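Local coordinates for protein glutathione S-transferase delta (PDB 3VK9) that probably catalyses the conjugation of glutathione to electrophilic compounds, working as a homodimeric delta-class glutathione transferase of the silkmoth, at residues K22-N27 and K77-S82; P152-A157 and E186-T191; S83-D88 and A93-R98. One frame throughout, in Å; residues are numbered along the deposited sequence. Where two conformers were deposited one is given.

Contact 1: residues K22-N27 and K77-S82; sequences KALNLN and KYAKGS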
ATOM      1  N   LYS A  22     -12.149  15.439  -8.932  1.00 12.70           N
ATOM      2  CA  LYS A  22     -12.428  16.085 -10.212  0.68 13.48           C
ATOM      3  C   LYS A  22     -12.992  15.088 -11.209  1.00 11.11           C
ATOM      4  O   LYS A  22     -13.954  15.382 -11.894  1.00 10.34           O
ATOM      5  CB  LYS A  22     -11.175  16.756 -10.785  0.68 11.60           C
ATOM      6  CG  LYS A  22     -10.763  18.015 -10.023  0.68 13.97           C
ATOM      7  CD  LYS A  22     -11.802  19.123 -10.146  0.68 13.46           C
ATOM      8  CE  LYS A  22     -11.264  20.414  -9.517  0.68 16.63           C
ATOM      9  NZ  LYS A  22     -12.166  21.585  -9.694  0.68 12.10           N
ATOM     10  N   ALA A  23     -12.394  13.902 -11.278  1.00 12.42           N
ATOM     11  CA  ALA A  23     -12.877  12.863 -12.188  1.00 15.98           C
ATOM     12  C   ALA A  23     -14.319  12.408 -11.893  1.00 16.34           C
ATOM     13  O   ALA A  23     -15.037  12.005 -12.792  1.00 14.62           O
ATOM     14  CB  ALA A  23     -11.927  11.668 -12.171  1.00 15.18           C
ATOM     15  N   LEU A  24     -14.729  12.453 -10.629  1.00  9.24           N
ATOM     16  CA  LEU A  24     -16.100  12.120 -10.246  1.00 15.10           C
ATOM     17  C   LEU A  24     -17.018  13.365 -10.219  1.00 14.23           C
ATOM     18  O   LEU A  24     -18.223  13.262  -9.982  1.00 14.08           O
ATOM     19  CB  LEU A  24     -16.107  11.450  -8.868  1.00 15.83           C
ATOM     20  CG  LEU A  24     -15.426  10.073  -8.734  1.00 20.00           C
ATOM     21  CD1 LEU A  24     -15.346   9.617  -7.266  1.00 10.12           C
ATOM     22  CD2 LEU A  24     -16.141   9.037  -9.576  1.00 15.85           C
ATOM     23  N   ASN A  25     -16.431  14.532 -10.449  1.00 10.95           N
ATOM     24  CA  ASN A  25     -17.128  15.809 -10.286  1.00 13.30           C
ATOM     25  C   ASN A  25     -17.824  15.941  -8.924  1.00 15.62           C
ATOM     26  O   ASN A  25     -18.997  16.304  -8.850  1.00 18.60           O
ATOM     27  CB  ASN A  25     -18.131  16.038 -11.431  1.00 15.11           C
ATOM     28  CG  ASN A  25     -18.740  17.436 -11.402  1.00 18.56           C
ATOM     29  OD1 ASN A  25     -18.110  18.372 -10.942  1.00 20.81           O
ATOM     30  ND2 ASN A  25     -19.967  17.572 -11.892  1.00 19.24           N
ATOM     31  N   LEU A  26     -17.092  15.626  -7.856  1.00 10.88           N
ATOM     32  CA  LEU A  26     -17.562  15.814  -6.484  1.00 20.22           C
ATOM     33  C   LEU A  26     -17.260  17.207  -5.954  1.00 15.44           C
ATOM     34  O   LEU A  26     -16.344  17.874  -6.413  1.00 25.99           O
ATOM     35  CB  LEU A  26     -16.884  14.827  -5.536  1.00 15.34           C
ATOM     36  CG  LEU A  26     -16.922  13.336  -5.819  1.00 15.62           C
ATOM     37  CD1 LEU A  26     -16.320  12.598  -4.604  1.00 17.36           C
ATOM     38  CD2 LEU A  26     -18.331  12.861  -6.095  1.00 15.74           C
ATOM     39  N   ASN A  27     -18.025  17.626  -4.960  1.00 22.20           N
ATOM     40  CA  ASN A  27     -17.724  18.854  -4.242  1.00 24.98           C
ATOM     41  C   ASN A  27     -17.339  18.574  -2.796  1.00 19.25           C
ATOM     42  O   ASN A  27     -18.186  18.571  -1.907  1.00 30.54           O
ATOM     43  CB  ASN A  27     -18.905  19.825  -4.291  1.00 25.00           C
ATOM     44  CG  ASN A  27     -18.637  21.109  -3.510  1.00 40.77           C
ATOM     45  OD1 ASN A  27     -17.496  21.395  -3.123  1.00 41.99           O
ATOM     46  ND2 ASN A  27     -19.688  21.895  -3.281  1.00 48.06           N
ATOM     47  N   LYS A  77     -18.588   4.753  -3.093  1.00 13.33           N
ATOM     48  CA  LYS A  77     -19.692   5.505  -2.522  1.00 10.79           C
ATOM     49  C   LYS A  77     -20.563   6.157  -3.582  1.00 11.03           C
ATOM     50  O   LYS A  77     -21.764   5.957  -3.587  1.00 15.32           O
ATOM     51  CB  LYS A  77     -19.180   6.598  -1.564  1.00 11.31           C
ATOM     52  CG  LYS A  77     -20.324   7.297  -0.831  1.00 15.67           C
ATOM     53  CD  LYS A  77     -19.856   8.305   0.204  1.00 17.89           C
ATOM     54  CE  LYS A  77     -21.079   8.840   0.971  1.00 25.04           C
ATOM     55  NZ  LYS A  77     -20.795  10.074   1.732  1.00 23.90           N
ATOM     56  N   TYR A  78     -19.954   6.966  -4.453  1.00 11.37           N
ATOM     57  CA  TYR A  78     -20.710   7.887  -5.312  1.00 10.54           C
ATOM     58  C   TYR A  78     -20.941   7.388  -6.747  1.00 11.96           C
ATOM     59  O   TYR A  78     -21.860   7.839  -7.418  1.00 16.45           O
ATOM     60  CB  TYR A  78     -20.005   9.253  -5.369  1.00 13.11           C
ATOM     61  CG  TYR A  78     -20.055  10.031  -4.077  1.00 17.03           C
ATOM     62  CD1 TYR A  78     -21.241  10.646  -3.652  1.00 12.73           C
ATOM     63  CD2 TYR A  78     -18.929  10.153  -3.280  1.00 19.36           C
ATOM     64  CE1 TYR A  78     -21.287  11.360  -2.492  1.00 20.27           C
ATOM     65  CE2 TYR A  78     -18.967  10.853  -2.104  1.00 22.12           C
ATOM     66  CZ  TYR A  78     -20.144  11.460  -1.716  1.00 27.20           C
ATOM     67  OH  TYR A  78     -20.171  12.156  -0.544  1.00 22.69           O
ATOM     68  N   ALA A  79     -20.103   6.470  -7.217  1.00 13.18           N
ATOM     69  CA  ALA A  79     -20.181   6.031  -8.613  1.00 19.29           C
ATOM     70  C   ALA A  79     -19.878   4.553  -8.785  1.00 15.33           C
ATOM     71  O   ALA A  79     -19.055   4.169  -9.614  1.00 11.67           O
ATOM     72  CB  ALA A  79     -19.260   6.871  -9.494  1.00 11.62           C
ATOM     73  N   LYS A  80     -20.544   3.733  -7.974  1.00 19.39           N
ATOM     74  CA  LYS A  80     -20.409   2.285  -8.057  0.52 20.66           C
ATOM     75  C   LYS A  80     -20.606   1.846  -9.508  1.00 20.65           C
ATOM     76  O   LYS A  80     -21.607   2.177 -10.134  1.00 21.53           O
ATOM     77  CB  LYS A  80     -21.427   1.595  -7.141  0.52 18.31           C
ATOM     78  CG  LYS A  80     -21.527   0.093  -7.350  0.52 21.18           C
ATOM     79  CD  LYS A  80     -22.746  -0.491  -6.649  0.52 26.34           C
ATOM     80  CE  LYS A  80     -22.992  -1.939  -7.075  0.52 30.16           C
ATOM     81  NZ  LYS A  80     -23.196  -2.074  -8.552  0.52 30.33           N
ATOM     82  N   GLY A  81     -19.626   1.126 -10.047  1.00 27.42           N
ATOM     83  CA  GLY A  81     -19.676   0.695 -11.435  1.00 34.02           C
ATOM     84  C   GLY A  81     -18.932   1.586 -12.421  1.00 27.73           C
ATOM     85  O   GLY A  81     -18.973   1.344 -13.629  1.00 27.13           O
ATOM     86  N   SER A  82     -18.274   2.629 -11.913  1.00 14.45           N
ATOM     87  CA  SER A  82     -17.523   3.551 -12.755  1.00 12.82           C
ATOM     88  C   SER A  82     -16.282   2.870 -13.336  1.00 17.05           C
ATOM     89  O   SER A  82     -15.638   2.076 -12.657  1.00 16.62           O
ATOM     90  CB  SER A  82     -17.092   4.778 -11.938  1.00 14.50           C
ATOM     91  OG  SER A  82     -16.133   5.542 -12.637  1.00 11.04           O
TER
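Tyr78, whose ring meets Leu26, receives through its OH a hydrogen bond of 3.1 Å from Lys77 NZ, an ammonium group that also forms a salt bridge with Asp59. The same lysine lays its CG over the centre of the ring, and Leu26 takes the other face. With CG anti to the carbonyl carbon, beside the backbone N (chi1 -54°), Leu26 brings both methyls to the ring. Leu26 CD2 makes a CH-pi contact 4.2 Å from the Tyr78 ring centroid, 26° off the normal, while Leu26 CD1 sits 3.8 Å from Tyr78 CD2. Losing both methyl branches, an alanine at Leu26 is likely to leave the Tyr78 ring without its hydrocarbon partner on that face. Beside this pair, Leu24 CD2 lies 3.8 Å from Ala79 CB. Asn25, at positive phi, ends helix 12-24 in a Schellman motif, and Leu24 and Leu26 on either side of it in sequence both face 77-82. The contact joins the C-terminal ends of two helices of the thioredoxin-like domain. No hydrogen bond crosses it, so its cohesion rests on apolar and CH-pi contact, while the Tyr78 hydroxyl and Lys77 ammonium pair with each other on one side.

Contact 2: residues P152-A157 and E186-T191; sequences PNLTVA and ETVKST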
ATOM      1  N   PRO A 152      -7.867  -0.521 -20.169  1.00 19.24           N
ATOM      2  CA  PRO A 152      -8.113   0.386 -21.291  1.00 23.75           C
ATOM      3  C   PRO A 152      -8.644   1.766 -20.882  1.00 18.98           C
ATOM      4  O   PRO A 152      -8.580   2.679 -21.688  1.00 16.93           O
ATOM      5  CB  PRO A 152      -9.153  -0.375 -22.127  1.00 20.81           C
ATOM      6  CG  PRO A 152      -9.855  -1.260 -21.143  1.00 20.04           C
ATOM      7  CD  PRO A 152      -8.790  -1.676 -20.171  1.00 19.48           C
ATOM      8  N   ASN A 153      -9.154   1.922 -19.666  1.00 15.65           N
ATOM      9  CA  ASN A 153      -9.692   3.220 -19.257  1.00 14.37           C
ATOM     10  C   ASN A 153      -8.837   3.900 -18.194  1.00 14.57           C
ATOM     11  O   ASN A 153      -8.073   3.245 -17.483  1.00 16.11           O
ATOM     12  CB  ASN A 153     -11.111   3.053 -18.732  1.00 11.57           C
ATOM     13  CG  ASN A 153     -11.948   2.162 -19.623  1.00 17.19           C
ATOM     14  OD1 ASN A 153     -12.069   2.420 -20.816  1.00 20.43           O
ATOM     15  ND2 ASN A 153     -12.513   1.098 -19.055  1.00 16.53           N
ATOM     16  N   LEU A 154      -8.983   5.215 -18.085  1.00 15.35           N
ATOM     17  CA  LEU A 154      -8.426   5.949 -16.956  1.00 10.57           C
ATOM     18  C   LEU A 154      -8.994   5.364 -15.651  1.00 11.88           C
ATOM     19  O   LEU A 154     -10.201   5.134 -15.542  1.00 11.56           O
ATOM     20  CB  LEU A 154      -8.796   7.424 -17.059  1.00  8.59           C
ATOM     21  CG  LEU A 154      -8.235   8.345 -15.968  1.00 13.17           C
ATOM     22  CD1 LEU A 154      -6.805   8.737 -16.305  1.00  9.45           C
ATOM     23  CD2 LEU A 154      -9.115   9.575 -15.811  1.00 14.41           C
ATOM     24  N   THR A 155      -8.129   5.103 -14.677  1.00  9.70           N
ATOM     25  CA  THR A 155      -8.600   4.613 -13.363  1.00 10.21           C
ATOM     26  C   THR A 155      -7.939   5.353 -12.197  1.00  9.51           C
ATOM     27  O   THR A 155      -6.977   6.100 -12.378  1.00 10.53           O
ATOM     28  CB  THR A 155      -8.353   3.104 -13.178  1.00 10.56           C
ATOM     29  OG1 THR A 155      -6.943   2.852 -13.093  1.00  8.37           O
ATOM     30  CG2 THR A 155      -8.958   2.293 -14.341  1.00 10.92           C
ATOM     31  N   VAL A 156      -8.454   5.140 -10.991  1.00  6.94           N
ATOM     32  CA  VAL A 156      -7.840   5.738  -9.828  1.00 11.11           C
ATOM     33  C   VAL A 156      -6.359   5.358  -9.711  1.00 12.81           C
ATOM     34  O   VAL A 156      -5.600   6.057  -9.039  1.00  9.89           O
ATOM     35  CB  VAL A 156      -8.597   5.371  -8.527  1.00 13.32           C
ATOM     36  CG1 VAL A 156      -9.939   6.085  -8.485  1.00 10.39           C
ATOM     37  CG2 VAL A 156      -8.771   3.853  -8.425  1.00 10.02           C
ATOM     38  N   ALA A 157      -5.951   4.252 -10.344  1.00  7.45           N
ATOM     39  CA  ALA A 157      -4.536   3.887 -10.372  1.00  5.80           C
ATOM     40  C   ALA A 157      -3.684   4.891 -11.156  1.00 10.07           C
ATOM     41  O   ALA A 157      -2.595   5.249 -10.722  1.00 10.45           O
ATOM     42  CB  ALA A 157      -4.339   2.472 -10.919  1.00  6.09           C
ATOM     43  N   GLU A 186       1.749  12.053 -20.557  1.00 14.16           N
ATOM     44  CA  GLU A 186       1.054  12.997 -21.419  0.51 12.78           C
ATOM     45  C   GLU A 186      -0.429  12.673 -21.577  1.00 14.21           C
ATOM     46  O   GLU A 186      -1.267  13.562 -21.517  1.00 13.66           O
ATOM     47  CB  GLU A 186       1.707  13.065 -22.801  0.51 14.27           C
ATOM     48  CG  GLU A 186       0.999  14.046 -23.716  0.51 16.02           C
ATOM     49  CD  GLU A 186       1.553  14.062 -25.118  0.51 16.36           C
ATOM     50  OE1 GLU A 186       2.231  13.086 -25.512  0.51 23.02           O
ATOM     51  OE2 GLU A 186       1.294  15.048 -25.830  0.51 15.48           O
ATOM     52  N   THR A 187      -0.746  11.402 -21.789  1.00 14.26           N
ATOM     53  CA  THR A 187      -2.133  10.986 -21.953  1.00 21.91           C
ATOM     54  C   THR A 187      -2.968  11.362 -20.726  1.00 22.21           C
ATOM     55  O   THR A 187      -4.068  11.899 -20.835  1.00 19.97           O
ATOM     56  CB  THR A 187      -2.255   9.444 -22.154  1.00 21.53           C
ATOM     57  OG1 THR A 187      -1.526   9.036 -23.318  1.00 17.87           O
ATOM     58  CG2 THR A 187      -3.723   9.030 -22.303  1.00 14.72           C
ATOM     59  N   VAL A 188      -2.437  11.075 -19.548  1.00 19.28           N
ATOM     60  CA  VAL A 188      -3.198  11.315 -18.329  1.00 16.36           C
ATOM     61  C   VAL A 188      -3.377  12.819 -18.092  1.00 16.42           C
ATOM     62  O   VAL A 188      -4.471  13.271 -17.781  1.00 13.51           O
ATOM     63  CB  VAL A 188      -2.593  10.578 -17.140  1.00 12.58           C
ATOM     64  CG1 VAL A 188      -3.284  10.988 -15.829  1.00 15.00           C
ATOM     65  CG2 VAL A 188      -2.738   9.064 -17.366  1.00  9.92           C
ATOM     66  N   LYS A 189      -2.320  13.591 -18.319  1.00 16.04           N
ATOM     67  CA  LYS A 189      -2.400  15.046 -18.224  1.00 15.51           C
ATOM     68  C   LYS A 189      -3.558  15.608 -19.050  1.00 23.84           C
ATOM     69  O   LYS A 189      -4.269  16.516 -18.609  1.00 22.21           O
ATOM     70  CB  LYS A 189      -1.097  15.675 -18.722  1.00 15.79           C
ATOM     71  CG  LYS A 189       0.035  15.692 -17.720  1.00 24.04           C
ATOM     72  CD  LYS A 189       1.341  15.964 -18.439  1.00 31.68           C
ATOM     73  CE  LYS A 189       2.234  16.934 -17.691  1.00 29.63           C
ATOM     74  NZ  LYS A 189       3.382  17.303 -18.582  1.00 33.08           N
ATOM     75  N   SER A 190      -3.744  15.066 -20.253  1.00 24.14           N
ATOM     76  CA  SER A 190      -4.732  15.582 -21.194  0.55 24.09           C
ATOM     77  C   SER A 190      -6.099  14.925 -21.061  1.00 25.18           C
ATOM     78  O   SER A 190      -7.046  15.309 -21.753  1.00 30.07           O
ATOM     79  CB  SER A 190      -4.239  15.395 -22.632  0.55 20.64           C
ATOM     80  OG  SER A 190      -2.853  15.633 -22.717  0.55 16.62           O
ATOM     81  N   THR A 191      -6.209  13.920 -20.202  1.00 15.12           N
ATOM     82  CA  THR A 191      -7.495  13.228 -20.076  1.00 21.13           C
ATOM     83  C   THR A 191      -8.108  13.222 -18.678  1.00 26.97           C
ATOM     84  O   THR A 191      -9.321  13.058 -18.530  1.00 23.97           O
ATOM     85  CB  THR A 191      -7.453  11.789 -20.654  1.00 26.64           C
ATOM     86  OG1 THR A 191      -6.385  11.050 -20.058  1.00 25.80           O
ATOM     87  CG2 THR A 191      -7.262  11.825 -22.177  1.00 26.65           C
TER
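Leu154, in the loop leading into helix 156-167, meets Val188 of helix 179-191 in the all-helical C-terminal domain of the glutathione transferase fold. The two segments come nearest at Leu154 CA and Val188 CA, 7.6 Å apart, and the leucine side chain fills the distance. With CG anti to the backbone N (chi1 -178°), it reaches out from the loop until Leu154 CD1 stands 4.2 Å from Val188 CG1. This is the closer-packed, inner part of the contact: Val188 is buried, and its side chain also rests on Asp158 and Ile162 of helix 156-167.

The loop that presents Leu154 is tied to the start of that helix. Thr155 occupies the N-cap position and its OG1 accepts a bent bond from Ala157 N at 3.2 Å, while Thr155 N bonds to Asp158 in return. That return bond, from the N-cap amide to the N3 aspartate, is the one of the N-capping box known in this helix of glutathione transferases, although the threonine hydroxyl here takes the N2 amide.

Toward solvent the fit is looser. Thr191 is exposed and stands a little further off, with Leu154 CD2 4.4 Å from Thr191 O, and no hydrogen bond bridges the two segments. The threonine hydroxyl is engaged on its own helix and with Tyr148, whose side chain also touches Leu154. Thr191 OG1 donates to Thr187 O at 2.6 Å, coming from above the carbonyl plane, 43° out of it.

Contact 3: residues S83-D88 and A93-R98; sequences SLYPED and ALVDQR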
ATOM      1  N   SER A  83     -15.945   3.203 -14.581  1.00 15.56           N
ATOM      2  CA  SER A  83     -14.716   2.723 -15.214  1.00 11.35           C
ATOM      3  C   SER A  83     -13.477   3.178 -14.433  1.00 11.49           C
ATOM      4  O   SER A  83     -12.405   2.613 -14.574  1.00 12.90           O
ATOM      5  CB  SER A  83     -14.635   3.224 -16.666  1.00 12.58           C
ATOM      6  OG  SER A  83     -14.528   4.639 -16.696  1.00 17.68           O
ATOM      7  N   LEU A  84     -13.624   4.197 -13.592  1.00 12.72           N
ATOM      8  CA  LEU A  84     -12.503   4.630 -12.758  1.00 12.80           C
ATOM      9  C   LEU A  84     -12.113   3.593 -11.711  1.00 11.75           C
ATOM     10  O   LEU A  84     -11.015   3.647 -11.183  1.00  9.64           O
ATOM     11  CB  LEU A  84     -12.824   5.931 -12.031  1.00 15.90           C
ATOM     12  CG  LEU A  84     -12.990   7.198 -12.850  1.00 18.51           C
ATOM     13  CD1 LEU A  84     -13.812   8.192 -12.040  1.00 19.30           C
ATOM     14  CD2 LEU A  84     -11.627   7.774 -13.227  1.00 15.15           C
ATOM     15  N   TYR A  85     -13.027   2.688 -11.376  1.00 13.09           N
ATOM     16  CA  TYR A  85     -12.722   1.622 -10.418  1.00  7.07           C
ATOM     17  C   TYR A  85     -13.674   0.463 -10.680  1.00  8.57           C
ATOM     18  O   TYR A  85     -14.618   0.236  -9.923  1.00 13.46           O
ATOM     19  CB  TYR A  85     -12.829   2.134  -8.968  1.00  7.63           C
ATOM     20  CG  TYR A  85     -12.215   1.215  -7.925  1.00 10.20           C
ATOM     21  CD1 TYR A  85     -10.920   0.703  -8.085  1.00 11.99           C
ATOM     22  CD2 TYR A  85     -12.910   0.883  -6.760  1.00 13.60           C
ATOM     23  CE1 TYR A  85     -10.349  -0.132  -7.133  1.00  6.20           C
ATOM     24  CE2 TYR A  85     -12.341   0.048  -5.791  1.00  6.85           C
ATOM     25  CZ  TYR A  85     -11.065  -0.451  -5.988  1.00  9.76           C
ATOM     26  OH  TYR A  85     -10.504  -1.275  -5.038  1.00  7.84           O
ATOM     27  N   PRO A  86     -13.457  -0.247 -11.799  1.00 18.16           N
ATOM     28  CA  PRO A  86     -14.419  -1.243 -12.291  1.00 21.59           C
ATOM     29  C   PRO A  86     -14.669  -2.355 -11.268  1.00 13.82           C
ATOM     30  O   PRO A  86     -13.741  -2.755 -10.563  1.00 12.35           O
ATOM     31  CB  PRO A  86     -13.738  -1.794 -13.556  1.00 18.15           C
ATOM     32  CG  PRO A  86     -12.289  -1.484 -13.372  1.00 18.68           C
ATOM     33  CD  PRO A  86     -12.259  -0.168 -12.653  1.00 15.53           C
ATOM     34  N   GLU A  87     -15.910  -2.832 -11.197  1.00 10.34           N
ATOM     35  CA  GLU A  87     -16.302  -3.898 -10.271  1.00 14.78           C
ATOM     36  C   GLU A  87     -15.849  -5.308 -10.686  1.00 18.93           C
ATOM     37  O   GLU A  87     -15.733  -6.211  -9.836  1.00 15.16           O
ATOM     38  CB  GLU A  87     -17.818  -3.895 -10.093  1.00 22.49           C
ATOM     39  CG  GLU A  87     -18.363  -2.641  -9.423  1.00 29.93           C
ATOM     40  CD  GLU A  87     -19.864  -2.704  -9.228  1.00 28.65           C
ATOM     41  OE1 GLU A  87     -20.600  -2.650 -10.239  1.00 24.30           O
ATOM     42  OE2 GLU A  87     -20.300  -2.828  -8.065  1.00 37.75           O
ATOM     43  N   ASP A  88     -15.630  -5.527 -11.980  1.00 11.93           N
ATOM     44  CA  ASP A  88     -15.144  -6.832 -12.396  1.00 13.04           C
ATOM     45  C   ASP A  88     -13.896  -7.171 -11.592  1.00 16.47           C
ATOM     46  O   ASP A  88     -12.942  -6.402 -11.584  1.00 14.23           O
ATOM     47  CB  ASP A  88     -14.789  -6.875 -13.874  1.00 12.61           C
ATOM     48  CG  ASP A  88     -14.119  -8.182 -14.258  1.00 12.52           C
ATOM     49  OD1 ASP A  88     -14.834  -9.181 -14.429  1.00 13.75           O
ATOM     50  OD2 ASP A  88     -12.881  -8.219 -14.368  1.00 18.61           O
ATOM     51  N   ALA A  93      -8.706  -6.021  -9.556  1.00 11.31           N
ATOM     52  CA  ALA A  93      -7.446  -6.512  -9.010  1.00 10.61           C
ATOM     53  C   ALA A  93      -6.252  -5.816  -9.678  1.00  8.76           C
ATOM     54  O   ALA A  93      -5.254  -5.521  -9.033  1.00  8.37           O
ATOM     55  CB  ALA A  93      -7.356  -8.019  -9.188  1.00 11.65           C
ATOM     56  N   LEU A  94      -6.354  -5.547 -10.976  1.00 12.23           N
ATOM     57  CA  LEU A  94      -5.257  -4.859 -11.652  1.00 10.56           C
ATOM     58  C   LEU A  94      -5.087  -3.426 -11.134  1.00  7.76           C
ATOM     59  O   LEU A  94      -3.959  -2.945 -10.958  1.00 10.46           O
ATOM     60  CB  LEU A  94      -5.465  -4.858 -13.172  1.00 12.09           C
ATOM     61  CG  LEU A  94      -4.323  -4.232 -13.969  1.00 11.65           C
ATOM     62  CD1 LEU A  94      -3.016  -4.936 -13.611  1.00 16.34           C
ATOM     63  CD2 LEU A  94      -4.607  -4.309 -15.482  1.00 13.51           C
ATOM     64  N   VAL A  95      -6.205  -2.737 -10.918  1.00  8.16           N
ATOM     65  CA  VAL A  95      -6.162  -1.394 -10.354  1.00 11.82           C
ATOM     66  C   VAL A  95      -5.564  -1.448  -8.942  1.00 10.61           C
ATOM     67  O   VAL A  95      -4.619  -0.733  -8.619  1.00 10.88           O
ATOM     68  CB  VAL A  95      -7.567  -0.733 -10.280  1.00  7.83           C
ATOM     69  CG1 VAL A  95      -7.461   0.632  -9.588  1.00 10.54           C
ATOM     70  CG2 VAL A  95      -8.199  -0.599 -11.650  1.00  6.41           C
ATOM     71  N   ASP A  96      -6.114  -2.302  -8.098  1.00  8.91           N
ATOM     72  CA  ASP A  96      -5.555  -2.490  -6.753  1.00 10.23           C
ATOM     73  C   ASP A  96      -4.045  -2.808  -6.793  1.00 10.48           C
ATOM     74  O   ASP A  96      -3.256  -2.227  -6.038  1.00 12.61           O
ATOM     75  CB  ASP A  96      -6.311  -3.603  -5.985  1.00  8.41           C
ATOM     76  CG  ASP A  96      -7.727  -3.192  -5.594  1.00 11.30           C
ATOM     77  OD1 ASP A  96      -7.978  -1.990  -5.383  1.00  9.28           O
ATOM     78  OD2 ASP A  96      -8.591  -4.079  -5.475  1.00 17.13           O
ATOM     79  N   GLN A  97      -3.645  -3.745  -7.654  1.00 15.22           N
ATOM     80  CA  GLN A  97      -2.223  -4.066  -7.779  1.00 15.64           C
ATOM     81  C   GLN A  97      -1.404  -2.810  -8.034  1.00 10.18           C
ATOM     82  O   GLN A  97      -0.382  -2.588  -7.380  1.00 11.06           O
ATOM     83  CB  GLN A  97      -1.933  -5.077  -8.899  1.00 14.63           C
ATOM     84  CG  GLN A  97      -0.444  -5.188  -9.156  1.00 26.21           C
ATOM     85  CD  GLN A  97      -0.072  -6.323 -10.066  1.00 39.80           C
ATOM     86  OE1 GLN A  97      -0.925  -7.092 -10.501  1.00 48.93           O
ATOM     87  NE2 GLN A  97       1.209  -6.432 -10.370  1.00 46.44           N
ATOM     88  N   ARG A  98      -1.852  -1.989  -8.980  1.00  9.03           N
ATOM     89  CA  ARG A  98      -1.099  -0.782  -9.325  1.00 11.12           C
ATOM     90  C   ARG A  98      -1.065   0.195  -8.146  1.00 16.56           C
ATOM     91  O   ARG A  98      -0.069   0.886  -7.948  1.00 15.96           O
ATOM     92  CB  ARG A  98      -1.650  -0.095 -10.589  1.00  5.80           C
ATOM     93  CG  ARG A  98      -1.614  -0.957 -11.849  1.00 10.01           C
ATOM     94  CD  ARG A  98      -0.199  -1.391 -12.219  1.00 13.14           C
ATOM     95  NE  ARG A  98      -0.174  -1.994 -13.547  1.00 17.86           N
ATOM     96  CZ  ARG A  98       0.274  -3.213 -13.812  1.00 14.14           C
ATOM     97  NH1 ARG A  98       0.782  -3.964 -12.851  1.00 14.46           N
ATOM     98  NH2 ARG A  98       0.232  -3.672 -15.051  1.00 15.05           N
TER
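The chain from Ser83 to Asp88 has no regular secondary structure and runs past the first turns of helix 89-119, coming nearest where Tyr85 CA and Val95 CA are 7.2 Å apart. Just four residues separate the two segments: Asp88 is the N-cap of the helix, its OD2 bonded to Ala91 N, and the chain folds back so that the helix meets the loop that leads into it. Tyr85 bridges the two. Its CG is anti to the backbone N (chi1 -166°), which brings the far end of the ring to the helix although the side chain does not start out in that direction. Tyr85 OH donates to Asp96 OD1 at 2.6 Å, using the syn lone pair of the carboxylate, whose plane is turned 63° from the ring. Beside this bond Val95 CG1 abuts the ring edge, 3.8 Å from Tyr85 CD1. The other methyl of the valine, Val95 CG2, reaches Pro86 CD at 4.2 Å. Arg92 adds a cation-pi contact with the Tyr85 ring and hydrogen bonds to the carbonyls of Tyr85 and Pro86. On the dimer side, Asp96 packs against Thr72 of the second subunit. The buried hydrogen bond, the valine contacts and the Arg92 bonds together tie down the linker between the thioredoxin-like and helical domains that is characteristic of the glutathione transferase fold.

How the contacts relate
Contact 3 is the middle piece, its centre 14 Å from that of contact 1 and 13 Å from that of contact 2, and Leu84, on its loop, reaches both of the others. Leu84 CD1 packs 3.5 Å from Leu24 CD2 of contact 1, while Leu84 O probably accepts a hydrogen bond from Val156 N of contact 2 at 3.0 Å. Contacts 1 and 2 do not touch, their nearest atoms being about 5 Å apart. Together they illustrate how an interdomain linker can hold on to both domains; the glutathione site of this family is formed largely by the thioredoxin-like domain that contains contact 1.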